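Local coordinates for protein probable 2-dehydropantoate 2-reductase (Bacillus subtilis, PDB 3EGO) that probably catalyses the NADPH-dependent reduction of ketopantoate (2-dehydropantoate) to pantoate, the second step of pantoate formation on the pathway to pantothenate, at residues G10-Y20 against A126-H136; N189-G200 against T242-V253. All coordinates share one frame; numbering follows the deposited sequence.

Contact 1 of 2, residues G10-Y20 against A126-H136; sequences GGSVGLLCAYY and AVRKSDTAVDH
Y20 OH lies 2.7 Å from H136 ND1 in a hydrogen bond whose proton could belong to either partner, and the same hydroxyl is also bonded to K49. The hydroxyl meets the imidazole at its edge, in the ring plane, while the two rings are inclined to each other at 69°. The H136 ring projects with CG anti to the backbone N (chi1 -165°), which places the ring beneath L16, with one face toward L16 CD1: that methyl sits 3.8 Å from the ring centroid, close to the normal, a CH-pi contact. The other branch of L16, CD2, rests on A126 CB. Replacing H136 with an alanine is likely to leave Y20 OH with K49 but no imidazole, and to open a gap beneath L16 CD1.

Further toward the start of helix 12-20, L15 packs its CB against V134 CB at 3.8 Å and sets CD1 against the aliphatic part of R128, crossing it at a slant, 3.6 Å from R128 CD. R128 then bends at its third torsion and NH1 donates to G10 O over 2.9 Å, approaching from above the carbonyl plane; Q36 shares that oxygen. On the backbone side, R128 N donates to S12 OG at 2.9 Å with a bent N-H...O angle of 132°.

The helix thus lies across the antiparallel hairpin of strands 126-128 and 133-136, apolar in the middle and polar at both ends. Since G10-G14 and A126 are predicted to bind NADP(+), the bonds from R128 to G10 and S12 tie the glycine-rich Rossmann turn directly to the strand carrying another cofactor residue.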
loop_
_atom_site.group_PDB
_atom_site.type_symbol
_atom_site.label_atom_id
_atom_site.label_comp_id
_atom_site.label_asym_id
_atom_site.label_seq_id
_atom_site.Cartn_x
_atom_site.Cartn_y
_atom_site.Cartn_z
ATOM N N GLY A 10 1.001 3.821 -30.193
ATOM C CA GLY A 10 2.238 3.203 -30.636
ATOM C C GLY A 10 2.966 2.443 -29.530
ATOM O O GLY A 10 4.182 2.351 -29.561
ATOM N N GLY A 11 2.223 1.956 -28.540
ATOM C CA GLY A 11 2.720 1.103 -27.450
ATOM C C GLY A 11 2.891 -0.315 -27.991
ATOM O O GLY A 11 2.807 -0.535 -29.201
ATOM N N SER A 12 3.181 -1.259 -27.090
ATOM C CA SER A 12 3.367 -2.679 -27.410
ATOM C C SER A 12 2.278 -3.251 -28.293
ATOM O O SER A 12 2.543 -3.862 -29.321
ATOM C CB SER A 12 3.308 -3.460 -26.100
ATOM O OG SER A 12 4.448 -3.064 -25.358
ATOM N N VAL A 13 1.046 -3.092 -27.847
ATOM C CA VAL A 13 -0.092 -3.676 -28.627
ATOM C C VAL A 13 -0.255 -3.009 -29.970
ATOM O O VAL A 13 -0.502 -3.676 -30.950
ATOM C CB VAL A 13 -1.428 -3.586 -27.837
ATOM C CG1 VAL A 13 -2.612 -4.156 -28.676
ATOM C CG2 VAL A 13 -1.299 -4.372 -26.533
ATOM N N GLY A 14 -0.171 -1.676 -30.022
ATOM C CA GLY A 14 -0.248 -0.987 -31.307
ATOM C C GLY A 14 0.765 -1.461 -32.326
ATOM O O GLY A 14 0.428 -1.730 -33.477
ATOM N N LEU A 15 2.020 -1.562 -31.920
ATOM C CA LEU A 15 3.054 -1.988 -32.858
ATOM C C LEU A 15 2.827 -3.419 -33.308
ATOM O O LEU A 15 3.106 -3.769 -34.442
ATOM C CB LEU A 15 4.437 -1.856 -32.204
ATOM C CG LEU A 15 4.814 -0.390 -31.845
ATOM C CD1 LEU A 15 6.157 -0.395 -31.060
ATOM C CD2 LEU A 15 4.884 0.483 -33.076
ATOM N N LEU A 16 2.411 -4.275 -32.371
ATOM C CA LEU A 16 2.137 -5.694 -32.678
ATOM C C LEU A 16 1.015 -5.790 -33.717
ATOM O O LEU A 16 1.147 -6.493 -34.737
ATOM C CB LEU A 16 1.683 -6.407 -31.384
ATOM C CG LEU A 16 1.400 -7.917 -31.537
ATOM C CD1 LEU A 16 2.651 -8.682 -31.536
ATOM C CD2 LEU A 16 0.515 -8.331 -30.388
ATOM N N CYS A 17 -0.086 -5.048 -33.495
ATOM C CA CYS A 17 -1.188 -5.087 -34.450
ATOM C C CYS A 17 -0.753 -4.500 -35.797
ATOM O O CYS A 17 -1.129 -4.983 -36.850
ATOM C CB CYS A 17 -2.375 -4.249 -33.930
ATOM S SG CYS A 17 -3.213 -4.989 -32.503
ATOM N N ALA A 18 0.031 -3.424 -35.756
ATOM C CA ALA A 18 0.449 -2.780 -37.011
ATOM C C ALA A 18 1.295 -3.753 -37.823
ATOM O O ALA A 18 1.084 -3.882 -39.006
ATOM C CB ALA A 18 1.244 -1.503 -36.692
ATOM N N TYR A 19 2.235 -4.462 -37.189
ATOM C CA TYR A 19 3.034 -5.405 -37.934
ATOM C C TYR A 19 2.162 -6.469 -38.650
ATOM O O TYR A 19 2.238 -6.724 -39.880
ATOM C CB TYR A 19 4.093 -6.098 -37.042
ATOM C CG TYR A 19 4.784 -7.150 -37.901
ATOM C CD1 TYR A 19 5.771 -6.778 -38.819
ATOM C CD2 TYR A 19 4.371 -8.484 -37.879
ATOM C CE1 TYR A 19 6.352 -7.719 -39.647
ATOM C CE2 TYR A 19 4.927 -9.408 -38.686
ATOM C CZ TYR A 19 5.910 -9.013 -39.591
ATOM O OH TYR A 19 6.467 -9.960 -40.413
ATOM N N TYR A 20 1.287 -7.092 -37.889
ATOM C CA TYR A 20 0.615 -8.220 -38.439
ATOM C C TYR A 20 -0.470 -7.820 -39.411
ATOM O O TYR A 20 -0.686 -8.533 -40.401
ATOM C CB TYR A 20 0.091 -9.126 -37.311
ATOM C CG TYR A 20 1.133 -10.017 -36.694
ATOM C CD1 TYR A 20 1.591 -9.795 -35.399
ATOM C CD2 TYR A 20 1.626 -11.119 -37.394
ATOM C CE1 TYR A 20 2.521 -10.633 -34.809
ATOM C CE2 TYR A 20 2.550 -11.960 -36.820
ATOM C CZ TYR A 20 2.998 -11.706 -35.513
ATOM O OH TYR A 20 3.926 -12.554 -34.914
ATOM N N ALA A 126 3.291 -9.034 -25.595
ATOM C CA ALA A 126 4.042 -8.176 -26.494
ATOM C C ALA A 126 4.731 -7.106 -25.677
ATOM O O ALA A 126 4.124 -6.521 -24.764
ATOM C CB ALA A 126 3.096 -7.532 -27.511
ATOM N N VAL A 127 5.982 -6.828 -26.024
ATOM C CA VAL A 127 6.810 -5.908 -25.230
ATOM C C VAL A 127 7.469 -4.915 -26.199
ATOM O O VAL A 127 8.222 -5.337 -27.079
ATOM C CB VAL A 127 7.914 -6.705 -24.457
ATOM C CG1 VAL A 127 8.891 -5.764 -23.771
ATOM C CG2 VAL A 127 7.305 -7.676 -23.438
ATOM N N ARG A 128 7.188 -3.610 -26.070
ATOM C CA ARG A 128 7.816 -2.614 -26.967
ATOM C C ARG A 128 9.293 -2.470 -26.587
ATOM O O ARG A 128 9.622 -2.272 -25.413
ATOM C CB ARG A 128 7.094 -1.245 -26.896
ATOM C CG ARG A 128 7.752 -0.133 -27.761
ATOM C CD ARG A 128 6.819 1.120 -27.849
ATOM N NE ARG A 128 6.818 1.810 -26.571
ATOM C CZ ARG A 128 6.238 2.985 -26.342
ATOM N NH1 ARG A 128 5.562 3.581 -27.303
ATOM N NH2 ARG A 128 6.310 3.538 -25.133
ATOM N N LYS A 129 10.173 -2.614 -27.578
ATOM C CA LYS A 129 11.610 -2.501 -27.343
ATOM C C LYS A 129 12.128 -1.091 -27.608
ATOM O O LYS A 129 13.073 -0.664 -26.975
ATOM C CB LYS A 129 12.369 -3.500 -28.229
ATOM C CG LYS A 129 12.041 -4.946 -27.884
ATOM C CD LYS A 129 12.916 -5.963 -28.700
ATOM C CE LYS A 129 14.202 -6.347 -27.942
ATOM N NZ LYS A 129 13.909 -6.683 -26.507
ATOM N N SER A 130 11.515 -0.395 -28.555
ATOM C CA SER A 130 11.895 0.960 -28.941
ATOM C C SER A 130 10.713 1.607 -29.620
ATOM O O SER A 130 9.641 1.012 -29.710
ATOM C CB SER A 130 13.066 0.924 -29.924
ATOM O OG SER A 130 12.677 0.278 -31.117
ATOM N N ASP A 131 10.892 2.824 -30.136
ATOM C CA ASP A 131 9.824 3.479 -30.918
ATOM C C ASP A 131 9.339 2.676 -32.140
ATOM O O ASP A 131 8.226 2.856 -32.594
ATOM C CB ASP A 131 10.253 4.891 -31.392
ATOM C CG ASP A 131 9.863 6.027 -30.382
ATOM O OD1 ASP A 131 9.041 5.826 -29.461
ATOM O OD2 ASP A 131 10.388 7.144 -30.521
ATOM N N THR A 132 10.190 1.854 -32.729
ATOM C CA THR A 132 9.785 1.103 -33.907
ATOM C C THR A 132 9.767 -0.432 -33.724
ATOM O O THR A 132 9.438 -1.179 -34.646
ATOM C CB THR A 132 10.714 1.432 -35.131
ATOM O OG1 THR A 132 12.047 1.038 -34.798
ATOM C CG2 THR A 132 10.709 2.925 -35.449
ATOM N N ALA A 133 10.102 -0.936 -32.552
ATOM C CA ALA A 133 10.320 -2.368 -32.452
ATOM C C ALA A 133 9.520 -3.004 -31.308
ATOM O O ALA A 133 9.365 -2.381 -30.226
ATOM C CB ALA A 133 11.822 -2.662 -32.275
ATOM N N VAL A 134 9.031 -4.232 -31.550
ATOM C CA VAL A 134 8.184 -4.936 -30.595
ATOM C C VAL A 134 8.558 -6.415 -30.572
ATOM O O VAL A 134 8.787 -7.065 -31.612
ATOM C CB VAL A 134 6.639 -4.713 -30.875
ATOM C CG1 VAL A 134 6.214 -5.374 -32.198
ATOM C CG2 VAL A 134 5.751 -5.296 -29.717
ATOM N N ASP A 135 8.574 -6.989 -29.385
ATOM C CA ASP A 135 8.919 -8.392 -29.279
ATOM C C ASP A 135 7.620 -9.124 -29.037
ATOM O O ASP A 135 6.914 -8.792 -28.085
ATOM C CB ASP A 135 9.836 -8.530 -28.085
ATOM C CG ASP A 135 10.381 -9.939 -27.891
ATOM O OD1 ASP A 135 10.085 -10.860 -28.670
ATOM O OD2 ASP A 135 11.142 -10.111 -26.923
ATOM N N HIS A 136 7.281 -10.088 -29.893
ATOM C CA HIS A 136 6.061 -10.878 -29.713
ATOM C C HIS A 136 6.435 -12.028 -28.763
ATOM O O HIS A 136 6.877 -13.131 -29.222
ATOM C CB HIS A 136 5.599 -11.452 -31.061
ATOM C CG HIS A 136 4.193 -11.981 -31.063
ATOM N ND1 HIS A 136 3.605 -12.514 -32.191
ATOM C CD2 HIS A 136 3.253 -12.049 -30.079
ATOM C CE1 HIS A 136 2.369 -12.887 -31.912
ATOM N NE2 HIS A 136 2.126 -12.612 -30.637
#

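Contact 2 of 2, residues N189-G200 against T242-V253; sequences NPLTALLQVKNG and TKENRSSMLVDV
Hydrogen bonds join the loop after helix 189-195 to the type I turn T242-N245. N199 N donates to N245 O at 3.1 Å, nearly straight at 169° and almost in line with the carbonyl bond, and G200 N reaches K243 O. The side-chain amide of N199 adds a third bond, ND2 to T242 OG1 at 2.8 Å, with the hydroxyl in the amide plane; T242 OG1 is also bonded to V238 O. A water also holds this amide: it donates to N199 OD1 and V197 O and accepts from S247 N.

At the start of helix 248-253, T192 OG1 and S247 OG are hydrogen-bonded at 2.6 Å. S247 is the N-cap of this helix, and its OG, set between the backbone N and carbonyl carbon (chi1 71°), also accepts from L250 N.

Apolar packing joins the helices. A193 CB meets M249 CG at 3.8 Å and V253 CG2, while M249 SD lies 4.3 Å from P190 CD. L250 sends CD1 against Q196 CA and CG, and its CD2 lies against the carbonyl oxygen of V197 in van der Waals contact, 3.3 Å from V197 O.

N189, N199 and S248 are assigned to substrate binding by similarity, so this interface probably shapes one wall of that site. The two helices cross at -39° in the helical C-terminal domain; L191 and L194, pointing away from helix 248-253, pack on helix 280-291, and L194 and L195 also touch S288 of the second subunit.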
loop_
_atom_site.group_PDB
_atom_site.type_symbol
_atom_site.label_atom_id
_atom_site.label_comp_id
_atom_site.label_asym_id
_atom_site.label_seq_id
_atom_site.Cartn_x
_atom_site.Cartn_y
_atom_site.Cartn_z
ATOM N N ASN A 189 -3.902 -7.706 -9.817
ATOM C CA ASN A 189 -3.068 -6.489 -10.015
ATOM C C ASN A 189 -2.939 -5.477 -8.850
ATOM O O ASN A 189 -1.827 -5.065 -8.478
ATOM C CB ASN A 189 -3.510 -5.778 -11.296
ATOM C CG ASN A 189 -3.101 -6.551 -12.581
ATOM O OD1 ASN A 189 -2.709 -7.715 -12.523
ATOM N ND2 ASN A 189 -3.216 -5.899 -13.727
ATOM N N PRO A 190 -4.084 -5.013 -8.313
ATOM C CA PRO A 190 -4.053 -4.131 -7.163
ATOM C C PRO A 190 -3.359 -4.778 -5.986
ATOM O O PRO A 190 -2.610 -4.097 -5.291
ATOM C CB PRO A 190 -5.550 -3.929 -6.829
ATOM C CG PRO A 190 -6.306 -4.264 -8.097
ATOM C CD PRO A 190 -5.450 -5.257 -8.833
ATOM N N LEU A 191 -3.598 -6.079 -5.754
ATOM C CA LEU A 191 -3.021 -6.744 -4.598
ATOM C C LEU A 191 -1.526 -6.854 -4.672
ATOM O O LEU A 191 -0.837 -6.625 -3.671
ATOM C CB LEU A 191 -3.582 -8.158 -4.392
ATOM C CG LEU A 191 -4.742 -8.306 -3.424
ATOM C CD1 LEU A 191 -5.973 -7.644 -3.983
ATOM C CD2 LEU A 191 -5.026 -9.780 -3.169
ATOM N N THR A 192 -1.018 -7.249 -5.841
ATOM C CA THR A 192 0.421 -7.339 -6.053
ATOM C C THR A 192 1.101 -5.975 -5.978
ATOM O O THR A 192 2.225 -5.848 -5.483
ATOM C CB THR A 192 0.801 -8.025 -7.394
ATOM O OG1 THR A 192 0.199 -7.342 -8.475
ATOM C CG2 THR A 192 0.379 -9.490 -7.415
ATOM N N ALA A 193 0.418 -4.956 -6.469
ATOM C CA ALA A 193 0.940 -3.618 -6.424
ATOM C C ALA A 193 1.115 -3.187 -4.984
ATOM O O ALA A 193 2.087 -2.528 -4.669
ATOM C CB ALA A 193 0.032 -2.662 -7.123
ATOM N N LEU A 194 0.184 -3.533 -4.099
ATOM C CA LEU A 194 0.370 -3.076 -2.708
ATOM C C LEU A 194 1.411 -3.897 -1.928
ATOM O O LEU A 194 2.222 -3.343 -1.144
ATOM C CB LEU A 194 -0.978 -3.005 -1.966
ATOM C CG LEU A 194 -1.722 -1.675 -2.092
ATOM C CD1 LEU A 194 -2.960 -1.756 -2.936
ATOM C CD2 LEU A 194 -2.115 -1.199 -0.690
ATOM N N LEU A 195 1.394 -5.210 -2.140
ATOM C CA LEU A 195 2.244 -6.128 -1.357
ATOM C C LEU A 195 3.655 -6.198 -1.941
ATOM O O LEU A 195 4.584 -6.654 -1.273
ATOM C CB LEU A 195 1.646 -7.532 -1.327
ATOM C CG LEU A 195 0.298 -7.658 -0.618
ATOM C CD1 LEU A 195 -0.424 -8.919 -1.045
ATOM C CD2 LEU A 195 0.431 -7.599 0.900
ATOM N N GLN A 196 3.770 -5.746 -3.189
ATOM C CA GLN A 196 4.981 -5.851 -4.003
ATOM C C GLN A 196 5.577 -7.262 -4.002
ATOM O O GLN A 196 6.753 -7.458 -3.676
ATOM C CB GLN A 196 6.030 -4.828 -3.561
ATOM C CG GLN A 196 5.554 -3.408 -3.614
ATOM C CD GLN A 196 6.687 -2.459 -3.349
ATOM O OE1 GLN A 196 7.854 -2.879 -3.241
ATOM N NE2 GLN A 196 6.366 -1.173 -3.230
ATOM N N VAL A 197 4.755 -8.232 -4.370
ATOM C CA VAL A 197 5.197 -9.606 -4.446
ATOM C C VAL A 197 4.867 -10.107 -5.840
ATOM O O VAL A 197 4.005 -9.549 -6.506
ATOM C CB VAL A 197 4.467 -10.476 -3.406
ATOM C CG1 VAL A 197 4.867 -10.054 -1.984
ATOM C CG2 VAL A 197 2.966 -10.428 -3.626
ATOM N N LYS A 198 5.571 -11.137 -6.302
ATOM C CA LYS A 198 5.210 -11.757 -7.572
ATOM C C LYS A 198 3.845 -12.410 -7.428
ATOM O O LYS A 198 3.406 -12.678 -6.323
ATOM C CB LYS A 198 6.284 -12.770 -7.991
ATOM C CG LYS A 198 7.545 -12.095 -8.549
ATOM C CD LYS A 198 8.833 -12.794 -8.120
ATOM C CE LYS A 198 10.042 -12.155 -8.815
ATOM N NZ LYS A 198 11.332 -12.889 -8.576
ATOM N N ASN A 199 3.185 -12.661 -8.551
ATOM C CA ASN A 199 1.844 -13.220 -8.584
ATOM C C ASN A 199 1.699 -14.501 -7.781
ATOM O O ASN A 199 0.658 -14.735 -7.175
ATOM C CB ASN A 199 1.414 -13.518 -10.024
ATOM C CG ASN A 199 1.167 -12.267 -10.847
ATOM O OD1 ASN A 199 1.457 -11.151 -10.426
ATOM N ND2 ASN A 199 0.626 -12.459 -12.044
ATOM N N GLY A 200 2.719 -15.360 -7.818
ATOM C CA GLY A 200 2.612 -16.649 -7.158
ATOM C C GLY A 200 2.493 -16.494 -5.654
ATOM O O GLY A 200 1.916 -17.343 -4.980
ATOM N N THR A 242 1.306 -17.443 -14.107
ATOM C CA THR A 242 2.206 -16.287 -14.059
ATOM C C THR A 242 2.985 -16.157 -12.727
ATOM O O THR A 242 3.363 -15.067 -12.328
ATOM C CB THR A 242 1.429 -14.997 -14.342
ATOM O OG1 THR A 242 0.335 -14.875 -13.417
ATOM C CG2 THR A 242 0.875 -15.004 -15.772
ATOM N N LYS A 243 3.249 -17.273 -12.055
ATOM C CA LYS A 243 3.793 -17.242 -10.686
ATOM C C LYS A 243 5.033 -16.379 -10.461
ATOM O O LYS A 243 5.173 -15.761 -9.412
ATOM C CB LYS A 243 4.001 -18.663 -10.113
ATOM C CG LYS A 243 4.866 -19.618 -10.955
ATOM C CD LYS A 243 5.114 -20.919 -10.181
ATOM C CE LYS A 243 6.217 -21.783 -10.798
ATOM N NZ LYS A 243 7.573 -21.140 -10.820
ATOM N N GLU A 244 5.939 -16.349 -11.428
ATOM C CA GLU A 244 7.208 -15.619 -11.281
ATOM C C GLU A 244 7.130 -14.199 -11.845
ATOM O O GLU A 244 8.109 -13.457 -11.793
ATOM C CB GLU A 244 8.354 -16.380 -11.981
ATOM C CG GLU A 244 8.584 -17.810 -11.485
ATOM C CD GLU A 244 9.061 -17.882 -10.036
ATOM O OE1 GLU A 244 9.508 -16.848 -9.480
ATOM O OE2 GLU A 244 8.996 -18.986 -9.449
ATOM N N ASN A 245 5.964 -13.822 -12.378
ATOM C CA ASN A 245 5.809 -12.531 -13.008
ATOM C C ASN A 245 5.467 -11.458 -11.976
ATOM O O ASN A 245 4.765 -11.743 -11.009
ATOM C CB ASN A 245 4.655 -12.560 -14.000
ATOM C CG ASN A 245 4.921 -13.432 -15.228
ATOM O OD1 ASN A 245 6.044 -13.866 -15.498
ATOM N ND2 ASN A 245 3.869 -13.669 -15.985
ATOM N N ARG A 246 5.945 -10.232 -12.214
ATOM C CA ARG A 246 5.445 -9.039 -11.551
ATOM C C ARG A 246 4.310 -8.431 -12.401
ATOM O O ARG A 246 4.473 -8.194 -13.608
ATOM C CB ARG A 246 6.553 -8.011 -11.362
ATOM C CG ARG A 246 7.670 -8.441 -10.429
ATOM C CD ARG A 246 8.520 -7.229 -10.070
ATOM N NE ARG A 246 9.135 -6.674 -11.277
ATOM C CZ ARG A 246 9.529 -5.412 -11.432
ATOM N NH1 ARG A 246 9.373 -4.525 -10.457
ATOM N NH2 ARG A 246 10.076 -5.031 -12.581
ATOM N N SER A 247 3.168 -8.178 -11.775
ATOM C CA SER A 247 1.989 -7.784 -12.535
ATOM C C SER A 247 2.297 -6.429 -13.144
ATOM O O SER A 247 3.147 -5.714 -12.644
ATOM C CB SER A 247 0.775 -7.672 -11.617
ATOM O OG SER A 247 0.945 -6.531 -10.798
ATOM N N SER A 248 1.575 -6.049 -14.190
ATOM C CA SER A 248 1.760 -4.736 -14.808
ATOM C C SER A 248 1.514 -3.555 -13.860
ATOM O O SER A 248 2.093 -2.478 -14.039
ATOM C CB SER A 248 0.820 -4.591 -15.992
ATOM O OG SER A 248 -0.530 -4.656 -15.562
ATOM N N MET A 249 0.626 -3.743 -12.875
ATOM C CA MET A 249 0.312 -2.660 -11.939
ATOM C C MET A 249 1.427 -2.514 -10.912
ATOM O O MET A 249 1.744 -1.405 -10.497
ATOM C CB MET A 249 -1.071 -2.872 -11.269
ATOM C CG MET A 249 -1.564 -1.707 -10.380
ATOM S SD MET A 249 -3.395 -1.704 -9.990
ATOM C CE MET A 249 -4.057 -1.630 -11.625
ATOM N N LEU A 250 2.018 -3.625 -10.504
ATOM C CA LEU A 250 3.146 -3.596 -9.592
ATOM C C LEU A 250 4.295 -2.836 -10.257
ATOM O O LEU A 250 4.895 -1.935 -9.673
ATOM C CB LEU A 250 3.577 -5.013 -9.234
ATOM C CG LEU A 250 4.815 -5.170 -8.339
ATOM C CD1 LEU A 250 4.867 -4.077 -7.228
ATOM C CD2 LEU A 250 4.864 -6.576 -7.735
ATOM N N VAL A 251 4.548 -3.168 -11.513
ATOM C CA VAL A 251 5.554 -2.461 -12.323
ATOM C C VAL A 251 5.304 -0.943 -12.442
ATOM O O VAL A 251 6.213 -0.130 -12.230
ATOM C CB VAL A 251 5.662 -3.138 -13.718
ATOM C CG1 VAL A 251 6.389 -2.241 -14.707
ATOM C CG2 VAL A 251 6.351 -4.479 -13.561
ATOM N N ASP A 252 4.084 -0.557 -12.771
ATOM C CA ASP A 252 3.715 0.840 -12.830
ATOM C C ASP A 252 3.971 1.562 -11.498
ATOM O O ASP A 252 4.590 2.605 -11.461
ATOM C CB ASP A 252 2.254 0.970 -13.216
ATOM C CG ASP A 252 2.015 0.747 -14.704
ATOM O OD1 ASP A 252 3.026 0.663 -15.445
ATOM O OD2 ASP A 252 0.820 0.688 -15.122
ATOM N N VAL A 253 3.517 0.979 -10.398
ATOM C CA VAL A 253 3.744 1.557 -9.075
ATOM C C VAL A 253 5.234 1.715 -8.714
ATOM O O VAL A 253 5.654 2.770 -8.241
ATOM C CB VAL A 253 3.034 0.726 -8.020
ATOM C CG1 VAL A 253 3.599 0.995 -6.649
ATOM C CG2 VAL A 253 1.524 1.005 -8.109
HETATM O O HOH W 1 3.170 -9.145 -9.179
#

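Contact 1 belongs to the N-terminal Rossmann-type domain and contact 2 to the helical C-terminal domain, and they follow one another along the chain. Their centres are 23 Å apart and their nearest atoms about 10 Å, so they do not touch. By similarity, contact 1 carries cofactor-binding residues and contact 2 substrate-binding ones, consistent with a site between the domains. Of the other predicted binding residues, N100, assigned to both NADP(+) and substrate, lies about 9 Å from S12 (side chain to side chain), whereas E260, a cofactor residue, relates to both contacts: its side chain is about 10 Å from that of S12 and about 4 Å from that of S248.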